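Local coordinates for K5 lyase (Enterobacteria phage k1-5, PDB 2X3H), which probably cleaves the K5 capsular polysaccharide of its bacterial host by elimination, serving as a trimeric tail spike of the phage, at residues Gly374-Glu379 against Asn385-Lys390; Val419-Ala422 against Gln427-Gly430; Thr487-Leu490 against Val495-Ser498; Tyr504-Leu507 against Met512-Asp515. One frame throughout, in Å; residues are numbered along the deposited sequence.

Contact 1 of 4, residues Gly374-Glu379 against Asn385-Lys390; sequences GVITFE and NFVEVK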
loop_
_atom_site.group_PDB
_atom_site.type_symbol
_atom_site.label_atom_id
_atom_site.label_comp_id
_atom_site.label_asym_id
_atom_site.label_seq_id
_atom_site.Cartn_x
_atom_site.Cartn_y
_atom_site.Cartn_z
ATOM N N GLY A 374 -0.499 -16.755 19.510
ATOM C CA GLY A 374 -0.372 -15.321 19.753
ATOM C C GLY A 374 -0.571 -14.519 18.479
ATOM O O GLY A 374 -0.051 -14.888 17.417
ATOM N N VAL A 375 -1.315 -13.421 18.581
ATOM C CA VAL A 375 -1.507 -12.528 17.438
ATOM C C VAL A 375 -1.236 -11.065 17.840
ATOM O O VAL A 375 -0.286 -10.461 17.361
ATOM C CB VAL A 375 -2.925 -12.653 16.803
ATOM C CG1 VAL A 375 -3.052 -11.703 15.620
ATOM C CG2 VAL A 375 -3.204 -14.095 16.356
ATOM N N ILE A 376 -2.049 -10.513 18.746
ATOM C CA ILE A 376 -1.880 -9.111 19.171
ATOM C C ILE A 376 -1.472 -9.016 20.633
ATOM O O ILE A 376 -2.009 -9.752 21.474
ATOM C CB ILE A 376 -3.196 -8.312 18.968
ATOM C CG1 ILE A 376 -3.622 -8.354 17.506
ATOM C CG2 ILE A 376 -3.031 -6.850 19.378
ATOM C CD1 ILE A 376 -5.112 -8.067 17.292
ATOM N N THR A 377 -0.535 -8.112 20.946
ATOM C CA THR A 377 -0.220 -7.790 22.348
ATOM C C THR A 377 -0.417 -6.302 22.599
ATOM O O THR A 377 0.244 -5.473 21.960
ATOM C CB THR A 377 1.231 -8.176 22.727
ATOM O OG1 THR A 377 1.394 -9.603 22.645
ATOM C CG2 THR A 377 1.548 -7.694 24.136
ATOM N N PHE A 378 -1.341 -5.985 23.507
ATOM C CA PHE A 378 -1.563 -4.617 23.976
ATOM C C PHE A 378 -0.981 -4.574 25.382
ATOM O O PHE A 378 -1.519 -5.219 26.291
ATOM C CB PHE A 378 -3.060 -4.297 24.088
ATOM C CG PHE A 378 -3.796 -4.244 22.776
ATOM C CD1 PHE A 378 -3.413 -3.358 21.772
ATOM C CD2 PHE A 378 -4.908 -5.036 22.574
ATOM C CE1 PHE A 378 -4.104 -3.285 20.576
ATOM C CE2 PHE A 378 -5.622 -4.966 21.378
ATOM C CZ PHE A 378 -5.213 -4.092 20.377
ATOM N N GLU A 379 0.104 -3.832 25.582
ATOM C CA GLU A 379 0.683 -3.760 26.923
ATOM C C GLU A 379 -0.161 -2.844 27.814
ATOM O O GLU A 379 -0.999 -2.086 27.331
ATOM C CB GLU A 379 2.169 -3.364 26.885
ATOM C CG GLU A 379 2.987 -4.368 26.081
ATOM C CD GLU A 379 4.498 -4.276 26.254
ATOM O OE1 GLU A 379 5.008 -3.309 26.870
ATOM O OE2 GLU A 379 5.171 -5.189 25.722
ATOM N N ASN A 385 -5.347 2.092 20.262
ATOM C CA ASN A 385 -4.769 1.376 19.106
ATOM C C ASN A 385 -5.825 0.515 18.414
ATOM O O ASN A 385 -6.549 -0.220 19.079
ATOM C CB ASN A 385 -3.589 0.510 19.553
ATOM C CG ASN A 385 -2.558 1.303 20.330
ATOM O OD1 ASN A 385 -2.410 1.137 21.559
ATOM N ND2 ASN A 385 -1.840 2.183 19.629
ATOM N N PHE A 386 -5.917 0.633 17.086
ATOM C CA PHE A 386 -6.923 -0.077 16.294
ATOM C C PHE A 386 -6.221 -1.069 15.386
ATOM O O PHE A 386 -5.356 -0.679 14.586
ATOM C CB PHE A 386 -7.741 0.930 15.470
ATOM C CG PHE A 386 -8.717 0.313 14.513
ATOM C CD1 PHE A 386 -9.475 -0.799 14.870
ATOM C CD2 PHE A 386 -8.904 0.884 13.259
ATOM C CE1 PHE A 386 -10.387 -1.350 13.964
ATOM C CE2 PHE A 386 -9.823 0.342 12.364
ATOM C CZ PHE A 386 -10.556 -0.783 12.725
ATOM N N VAL A 387 -6.562 -2.350 15.547
ATOM C CA VAL A 387 -5.960 -3.410 14.736
ATOM C C VAL A 387 -7.043 -4.020 13.857
ATOM O O VAL A 387 -8.080 -4.460 14.368
ATOM C CB VAL A 387 -5.307 -4.524 15.598
ATOM C CG1 VAL A 387 -4.887 -5.700 14.723
ATOM C CG2 VAL A 387 -4.107 -3.976 16.362
ATOM N N GLU A 388 -6.806 -4.037 12.546
ATOM C CA GLU A 388 -7.656 -4.783 11.628
ATOM C C GLU A 388 -6.951 -6.052 11.205
ATOM O O GLU A 388 -5.941 -6.002 10.510
ATOM C CB GLU A 388 -7.997 -3.952 10.388
ATOM C CG GLU A 388 -8.892 -2.784 10.686
ATOM C CD GLU A 388 -9.584 -2.306 9.435
ATOM O OE1 GLU A 388 -8.941 -1.595 8.632
ATOM O OE2 GLU A 388 -10.768 -2.673 9.248
ATOM N N VAL A 389 -7.486 -7.184 11.660
ATOM C CA VAL A 389 -7.018 -8.498 11.246
ATOM C C VAL A 389 -7.706 -8.783 9.915
ATOM O O VAL A 389 -8.859 -9.218 9.889
ATOM C CB VAL A 389 -7.352 -9.555 12.319
ATOM C CG1 VAL A 389 -6.913 -10.953 11.879
ATOM C CG2 VAL A 389 -6.698 -9.181 13.652
ATOM N N LYS A 390 -7.009 -8.497 8.815
ATOM C CA LYS A 390 -7.632 -8.508 7.483
ATOM C C LYS A 390 -7.897 -9.918 6.960
ATOM O O LYS A 390 -8.834 -10.133 6.191
ATOM C CB LYS A 390 -6.806 -7.712 6.475
ATOM C CG LYS A 390 -6.659 -6.226 6.810
ATOM C CD LYS A 390 -7.727 -5.363 6.160
ATOM C CE LYS A 390 -9.058 -5.507 6.860
ATOM N NZ LYS A 390 -9.926 -6.528 6.197
#
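I376 and V387 meet tip to tip across the inside of the fold, CD1 of the isoleucine lying 3.5 Å from CG1 of the valine. The same methyl leans on the next inward residue of the facing strand, with I376 CD1 4.1 Å from V389 CG2, so it sits against both valines. F378 works alongside it: the far end of its ring slides past V387, CZ reaching CG2 of that valine at 4.2 Å, while CE1 lies 4.0 Å from CB of N385. Both approaches to the ring are oblique. The contact between the two segments is therefore apolar and made by side chains alone, as suits strands whose axes pass 10.1 Å apart, much too far for backbone pairing.

The first torsion of V387 prepares this fit. It holds CG1 anti to the valine's own nitrogen (chi1 171°), which sends one methyl to I376 and leaves CG2 for F378. Within 374-379, CG2 of I376 lies over one face of the F378 ring, toward its rim, and probably helps to fix the ring's tilt. F378 also meets the ring of F355, and V420 packs against I376, F378 and V389.

Strand 376-378 runs parallel between strands 349-355 and 405-406, bonded to them through their backbones, and strand 386-389 lies between strands 363-369 and 419-422. The chain turns between the two segments, so they run antiparallel on facing walls of the beta-helix, their side chains meeting in its interior.

Contact 2 of 4, residues Val419-Ala422 against Gln427-Gly430; sequences VVHA and QYIG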
loop_
_atom_site.group_PDB
_atom_site.type_symbol
_atom_site.label_atom_id
_atom_site.label_comp_id
_atom_site.label_asym_id
_atom_site.label_seq_id
_atom_site.Cartn_x
_atom_site.Cartn_y
_atom_site.Cartn_z
ATOM N N VAL A 419 -8.898 -1.555 20.119
ATOM C CA VAL A 419 -9.982 -2.138 19.326
ATOM C C VAL A 419 -9.381 -3.154 18.360
ATOM O O VAL A 419 -8.318 -2.914 17.779
ATOM C CB VAL A 419 -10.729 -1.056 18.516
ATOM C CG1 VAL A 419 -11.745 -1.696 17.542
ATOM C CG2 VAL A 419 -11.399 -0.043 19.456
ATOM N N VAL A 420 -10.059 -4.290 18.201
ATOM C CA VAL A 420 -9.670 -5.284 17.189
ATOM C C VAL A 420 -10.874 -5.674 16.329
ATOM O O VAL A 420 -11.916 -6.036 16.876
ATOM C CB VAL A 420 -9.103 -6.558 17.846
ATOM C CG1 VAL A 420 -8.691 -7.588 16.784
ATOM C CG2 VAL A 420 -7.920 -6.197 18.750
ATOM N N HIS A 421 -10.727 -5.579 15.005
ATOM C CA HIS A 421 -11.740 -6.102 14.058
ATOM C C HIS A 421 -11.176 -7.264 13.258
ATOM O O HIS A 421 -9.998 -7.259 12.912
ATOM C CB HIS A 421 -12.131 -5.024 13.047
ATOM C CG HIS A 421 -12.935 -3.901 13.620
ATOM N ND1 HIS A 421 -13.564 -2.974 12.818
ATOM C CD2 HIS A 421 -13.232 -3.562 14.897
ATOM C CE1 HIS A 421 -14.199 -2.098 13.580
ATOM N NE2 HIS A 421 -14.020 -2.436 14.842
ATOM N N ALA A 422 -12.035 -8.233 12.933
ATOM C CA ALA A 422 -11.695 -9.317 11.987
ATOM C C ALA A 422 -12.877 -9.482 11.031
ATOM O O ALA A 422 -13.754 -10.335 11.253
ATOM C CB ALA A 422 -11.439 -10.606 12.726
ATOM N N GLN A 427 -16.439 -10.152 12.988
ATOM C CA GLN A 427 -16.187 -9.987 14.426
ATOM C C GLN A 427 -15.598 -8.622 14.738
ATOM O O GLN A 427 -14.541 -8.271 14.217
ATOM C CB GLN A 427 -15.228 -11.075 14.915
ATOM C CG GLN A 427 -15.024 -11.095 16.401
ATOM C CD GLN A 427 -14.397 -12.389 16.862
ATOM O OE1 GLN A 427 -13.660 -13.035 16.110
ATOM N NE2 GLN A 427 -14.686 -12.779 18.099
ATOM N N TYR A 428 -16.289 -7.871 15.598
ATOM C CA TYR A 428 -15.914 -6.493 15.940
ATOM C C TYR A 428 -15.772 -6.384 17.451
ATOM O O TYR A 428 -16.760 -6.549 18.184
ATOM C CB TYR A 428 -16.966 -5.513 15.377
ATOM C CG TYR A 428 -17.115 -5.698 13.884
ATOM C CD1 TYR A 428 -16.220 -5.108 12.997
ATOM C CD2 TYR A 428 -18.120 -6.517 13.363
ATOM C CE1 TYR A 428 -16.321 -5.311 11.630
ATOM C CE2 TYR A 428 -18.234 -6.726 11.988
ATOM C CZ TYR A 428 -17.336 -6.125 11.127
ATOM O OH TYR A 428 -17.428 -6.308 9.749
ATOM N N ILE A 429 -14.539 -6.167 17.921
ATOM C CA ILE A 429 -14.240 -6.221 19.357
ATOM C C ILE A 429 -13.769 -4.868 19.866
ATOM O O ILE A 429 -12.603 -4.497 19.703
ATOM C CB ILE A 429 -13.185 -7.318 19.710
ATOM C CG1 ILE A 429 -13.549 -8.644 19.025
ATOM C CG2 ILE A 429 -13.095 -7.500 21.223
ATOM C CD1 ILE A 429 -12.397 -9.643 18.958
ATOM N N GLY A 430 -14.690 -4.140 20.494
ATOM C CA GLY A 430 -14.374 -2.821 21.052
ATOM C C GLY A 430 -14.787 -1.655 20.172
ATOM O O GLY A 430 -14.822 -1.761 18.939
HETATM O O HOH W 1 -15.139 -0.676 16.572
#
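V420 and I429 form a hydrogen-bonded antiparallel pair, and A422 and Q427 form the next one. V420 N donates a hydrogen bond to I429 O at 3.0 Å, and I429 N donates to V420 O at 2.8 Å. At the other pair A422 N reaches Q427 O at 2.8 Å in a nearly straight bond (175°). The return bond, from Q427 N to A422 O, stretches to 3.2 Å and arrives from above the carbonyl plane. Weaker CA-H...O contacts fill the intervals, H421 CA facing Q427 O and V419 CA facing I429 O.

Between these pairs H421 and Y428 form the non-hydrogen-bonded pair, and their rings make a T-shaped contact. The tyrosine presents its edge: CD1 stands over the centre of the imidazole, with the planes at 88° and the centroids 4.9 Å apart. Both residues carry CG anti to the carbonyl carbon, on the same face of the sheet, which lets the rings cross there.

Water finishes the polar contacts. One molecule lies in the plane of the imidazole, 2.7 Å from H421 NE2, and donates to G430 O at 2.6 Å, tying the histidine's rim to the end of the hairpin.

Beyond the two strands Y428 stacks on W438 of the third subunit, and the amide of Q427 bonds to L398 N, to D397 and to E437 of that third subunit. The hairpin thus pairs its own backbone on one edge of 427-429 while the other carries a parallel sheet into a neighbouring chain. Its chemistry implies a buried, largely satisfied junction where the beta-helix gives way to intersubunit pairing.

Contact 3 of 4, residues Thr487-Leu490 against Val495-Ser498; sequences TVSL and VRLS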
loop_
_atom_site.group_PDB
_atom_site.type_symbol
_atom_site.label_atom_id
_atom_site.label_comp_id
_atom_site.label_asym_id
_atom_site.label_seq_id
_atom_site.Cartn_x
_atom_site.Cartn_y
_atom_site.Cartn_z
ATOM N N THR A 487 -37.334 -14.152 24.567
ATOM C CA THR A 487 -37.364 -13.907 23.122
ATOM C C THR A 487 -38.671 -13.298 22.613
ATOM O O THR A 487 -39.741 -13.519 23.193
ATOM C CB THR A 487 -37.075 -15.188 22.321
ATOM O OG1 THR A 487 -37.923 -16.260 22.760
ATOM C CG2 THR A 487 -35.610 -15.607 22.477
ATOM N N VAL A 488 -38.554 -12.511 21.541
ATOM C CA VAL A 488 -39.687 -12.157 20.698
ATOM C C VAL A 488 -39.389 -12.905 19.397
ATOM O O VAL A 488 -38.419 -12.588 18.696
ATOM C CB VAL A 488 -39.789 -10.631 20.470
ATOM C CG1 VAL A 488 -40.890 -10.328 19.463
ATOM C CG2 VAL A 488 -40.089 -9.937 21.780
ATOM N N SER A 489 -40.178 -13.939 19.122
ATOM C CA SER A 489 -39.863 -14.845 18.024
ATOM C C SER A 489 -41.013 -15.011 17.046
ATOM O O SER A 489 -42.168 -14.743 17.381
ATOM C CB SER A 489 -39.452 -16.218 18.558
ATOM O OG SER A 489 -40.549 -16.879 19.176
ATOM N N LEU A 490 -40.665 -15.442 15.834
ATOM C CA LEU A 490 -41.628 -15.882 14.831
ATOM C C LEU A 490 -41.432 -17.395 14.698
ATOM O O LEU A 490 -40.473 -17.872 14.076
ATOM C CB LEU A 490 -41.371 -15.150 13.499
ATOM C CG LEU A 490 -42.235 -15.562 12.308
ATOM C CD1 LEU A 490 -43.737 -15.545 12.672
ATOM C CD2 LEU A 490 -41.933 -14.696 11.080
ATOM N N VAL A 495 -46.104 -14.830 16.135
ATOM C CA VAL A 495 -45.258 -14.192 17.166
ATOM C C VAL A 495 -45.426 -14.887 18.529
ATOM O O VAL A 495 -46.557 -15.187 18.940
ATOM C CB VAL A 495 -45.581 -12.684 17.305
ATOM C CG1 VAL A 495 -44.841 -12.075 18.501
ATOM C CG2 VAL A 495 -45.218 -11.937 15.998
ATOM N N ARG A 496 -44.303 -15.178 19.190
ATOM C CA ARG A 496 -44.313 -15.621 20.592
ATOM C C ARG A 496 -43.504 -14.668 21.464
ATOM O O ARG A 496 -42.385 -14.279 21.098
ATOM C CB ARG A 496 -43.774 -17.048 20.747
ATOM C CG ARG A 496 -44.665 -18.119 20.149
ATOM C CD ARG A 496 -44.114 -19.497 20.462
ATOM N NE ARG A 496 -44.982 -20.533 19.918
ATOM C CZ ARG A 496 -44.709 -21.834 19.963
ATOM N NH1 ARG A 496 -43.583 -22.263 20.522
ATOM N NH2 ARG A 496 -45.568 -22.703 19.435
ATOM N N LEU A 497 -44.082 -14.299 22.606
ATOM C CA LEU A 497 -43.426 -13.416 23.582
ATOM C C LEU A 497 -43.127 -14.203 24.861
ATOM O O LEU A 497 -44.043 -14.702 25.514
ATOM C CB LEU A 497 -44.354 -12.247 23.908
ATOM C CG LEU A 497 -44.979 -11.490 22.730
ATOM C CD1 LEU A 497 -46.029 -10.503 23.252
ATOM C CD2 LEU A 497 -43.893 -10.747 21.974
ATOM N N SER A 498 -41.849 -14.325 25.221
ATOM C CA SER A 498 -41.466 -15.113 26.404
ATOM C C SER A 498 -41.985 -14.511 27.696
ATOM O O SER A 498 -41.763 -13.327 27.962
ATOM C CB SER A 498 -39.943 -15.209 26.497
ATOM O OG SER A 498 -39.426 -16.030 25.466
HETATM O O HOH W 2 -40.460 -16.277 21.825
#
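Segments T487-L490 and V495-S498 run antiparallel with axes 4.6 Å apart, S489 and R496 forming the hydrogen-bonded pair with V488-L497 and L490-V495 as the non-hydrogen-bonded pairs beside it. S489 N bonds R496 O at 3.0 Å, and R496 N bonds S489 O at 2.8 Å. Farther along, S498 N reaches T487 O.

A serine hydroxyl does the backbone's work at the end of this series. S498 OG accepts from T487 N at 3.0 Å, and the bond is nearly straight (169°). OG lies anti to the carbonyl carbon of S498 (chi1 -70°), which turns the hydroxyl across to the other strand.

On the polar face a water sits among T487, S489 and R496. It lies 2.7 Å from T487 OG1 and 2.7 Å from S489 OG, and it donates to R496 O, so that carbonyl accepts from both the water and S489 N-H. Both hydroxyls stand in the crowded position between nitrogen and carbonyl carbon, which brings them over the same water; S489 OG also bonds T491 OG1. R496 lays its CB against S489 OG before its extended chain leads away.

The opposite face is apolar. V488 and L497 run alongside each other in the same direction, and L497 CD2 comes 3.9 Å from V488 CG2. V488 also packs on V488 of both other subunits, while L497 touches L497 of the third and L507 of the second.

Such a hairpin, one of a run of antiparallel strands with an oily face turned to its trimer partners, belongs to the C-terminal beta meander of this tail-spike protein.

Contact 4 of 4, residues Tyr504-Leu507 against Met512-Asp515; sequences YLQL and MTPD. Unlike the reference sequence in segment 504-507: Y504 (reference Phe).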
loop_
_atom_site.group_PDB
_atom_site.type_symbol
_atom_site.label_atom_id
_atom_site.label_comp_id
_atom_site.label_asym_id
_atom_site.label_seq_id
_atom_site.Cartn_x
_atom_site.Cartn_y
_atom_site.Cartn_z
ATOM N N TYR A 504 -44.668 -18.711 27.255
ATOM C CA TYR A 504 -44.866 -17.646 26.273
ATOM C C TYR A 504 -46.337 -17.318 26.074
ATOM O O TYR A 504 -47.239 -18.080 26.462
ATOM C CB TYR A 504 -44.217 -18.006 24.920
ATOM C CG TYR A 504 -44.691 -19.325 24.361
ATOM C CD1 TYR A 504 -45.916 -19.423 23.700
ATOM C CD2 TYR A 504 -43.928 -20.473 24.524
ATOM C CE1 TYR A 504 -46.355 -20.630 23.198
ATOM C CE2 TYR A 504 -44.349 -21.681 24.031
ATOM C CZ TYR A 504 -45.571 -21.759 23.372
ATOM O OH TYR A 504 -45.996 -22.982 22.880
ATOM N N LEU A 505 -46.561 -16.143 25.505
ATOM C CA LEU A 505 -47.835 -15.783 24.912
ATOM C C LEU A 505 -47.688 -15.943 23.397
ATOM O O LEU A 505 -46.724 -15.431 22.797
ATOM C CB LEU A 505 -48.200 -14.337 25.260
ATOM C CG LEU A 505 -48.534 -14.107 26.740
ATOM C CD1 LEU A 505 -48.577 -12.624 27.067
ATOM C CD2 LEU A 505 -49.853 -14.773 27.113
ATOM N N GLN A 506 -48.632 -16.656 22.795
ATOM C CA GLN A 506 -48.658 -16.855 21.347
ATOM C C GLN A 506 -49.702 -15.959 20.705
ATOM O O GLN A 506 -50.901 -16.030 21.045
ATOM C CB GLN A 506 -48.940 -18.319 21.030
ATOM C CG GLN A 506 -48.996 -18.667 19.558
ATOM C CD GLN A 506 -48.944 -20.164 19.350
ATOM O OE1 GLN A 506 -48.015 -20.830 19.821
ATOM N NE2 GLN A 506 -49.940 -20.707 18.645
ATOM N N LEU A 507 -49.256 -15.113 19.776
ATOM C CA LEU A 507 -50.158 -14.209 19.076
ATOM C C LEU A 507 -50.656 -14.899 17.820
ATOM O O LEU A 507 -50.122 -14.701 16.729
ATOM C CB LEU A 507 -49.436 -12.901 18.726
ATOM C CG LEU A 507 -49.290 -11.877 19.868
ATOM C CD1 LEU A 507 -48.790 -12.465 21.177
ATOM C CD2 LEU A 507 -48.437 -10.656 19.437
ATOM N N MET A 512 -54.924 -14.650 21.190
ATOM C CA MET A 512 -53.679 -14.699 21.948
ATOM C C MET A 512 -53.845 -15.770 23.009
ATOM O O MET A 512 -54.782 -15.723 23.794
ATOM C CB MET A 512 -53.384 -13.361 22.626
ATOM C CG MET A 512 -52.126 -13.421 23.487
ATOM S SD MET A 512 -51.538 -11.811 24.079
ATOM C CE MET A 512 -52.644 -11.559 25.444
ATOM N N THR A 513 -52.923 -16.726 23.035
ATOM C CA THR A 513 -53.018 -17.834 23.974
ATOM C C THR A 513 -51.741 -18.042 24.792
ATOM O O THR A 513 -50.628 -17.731 24.351
ATOM C CB THR A 513 -53.297 -19.163 23.225
ATOM O OG1 THR A 513 -52.344 -19.321 22.160
ATOM C CG2 THR A 513 -54.722 -19.195 22.656
ATOM N N PRO A 514 -51.893 -18.588 26.003
ATOM C CA PRO A 514 -50.726 -18.968 26.796
ATOM C C PRO A 514 -50.195 -20.320 26.291
ATOM O O PRO A 514 -50.938 -21.067 25.649
ATOM C CB PRO A 514 -51.308 -19.099 28.199
ATOM C CG PRO A 514 -52.736 -19.555 27.944
ATOM C CD PRO A 514 -53.166 -18.865 26.695
ATOM N N ASP A 515 -48.922 -20.626 26.565
ATOM C CA ASP A 515 -48.336 -21.895 26.107
ATOM C C ASP A 515 -49.006 -23.105 26.748
ATOM O O ASP A 515 -49.045 -24.200 26.160
ATOM C CB ASP A 515 -46.837 -21.933 26.408
ATOM C CG ASP A 515 -46.548 -21.808 27.886
ATOM O OD1 ASP A 515 -46.562 -20.668 28.402
ATOM O OD2 ASP A 515 -46.348 -22.860 28.538
#
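Y504 and D515 are joined twice, once through polar atoms and once through the ring. D515 OD1 accepts from Y504 N at 3.0 Å, the N-H reaching it from above the carboxylate plane. In return D515 N donates to Y504 O, though at 3.1 Å and a bent angle this bond is weak. The carboxylate thus takes the place of a strand carbonyl just where 512-514 ends as a strand.

The aspartate's CB stands over the centre of the Y504 ring, 3.4 Å from its centroid, in a CH-pi contact. With chi1 near 55° the tyrosine folds its ring back over D515.

Two residues further along, at the hydrogen-bonded pair Q506-T513, the backbone takes over. Q506 N donates to T513 O at 2.7 Å, almost straight (178°), and T513 N donates to Q506 O at 2.9 Å, in the carbonyl plane. Q506 O also faces M512 CA in a CA-H...O contact, and T513 O faces L505 CA in another. T513 OG1 approaches Q506 CB, and Q506 OE1 accepts a weak bond from R496 NE of the neighbouring strand. D515 O is met, also weakly, by R527 of the third subunit.

The face carrying L505, L507 and M512 is apolar: L507 and M512 lie alongside each other, CD1 4.0 Å from SD, and L505 CD1 touches the same sulfur.

Y504 and Q506 bond within the hairpin, while L505 and L507 turn their backbone groups to strand 494-498; the D515 carboxylate is probably steadied by the N-H of Y504, and M512, pairing with a strand of the third subunit, carries the sheet onward.

How the contacts relate
The four contacts follow one another along the chain, in two touching pairs. Contacts 1 and 2 share the beta-helix: V389 N probably bonds H421 O and N385 O probably accepts from V419 N, joining neighbouring parallel strands. Contacts 3 and 4 share an antiparallel sheet, probably bonded through V495 O with L507 N and L505 O with L497 N, with centres about 9 Å apart; the centres of contacts 2 and 3 are about 30 Å apart. Contact 1 is buried and purely apolar, across the helix interior. The other three are hairpins with paired backbones; contact 2 is fully buried, while contacts 3 and 4 keep partly exposed polar faces opposite apolar ones packed on other subunits.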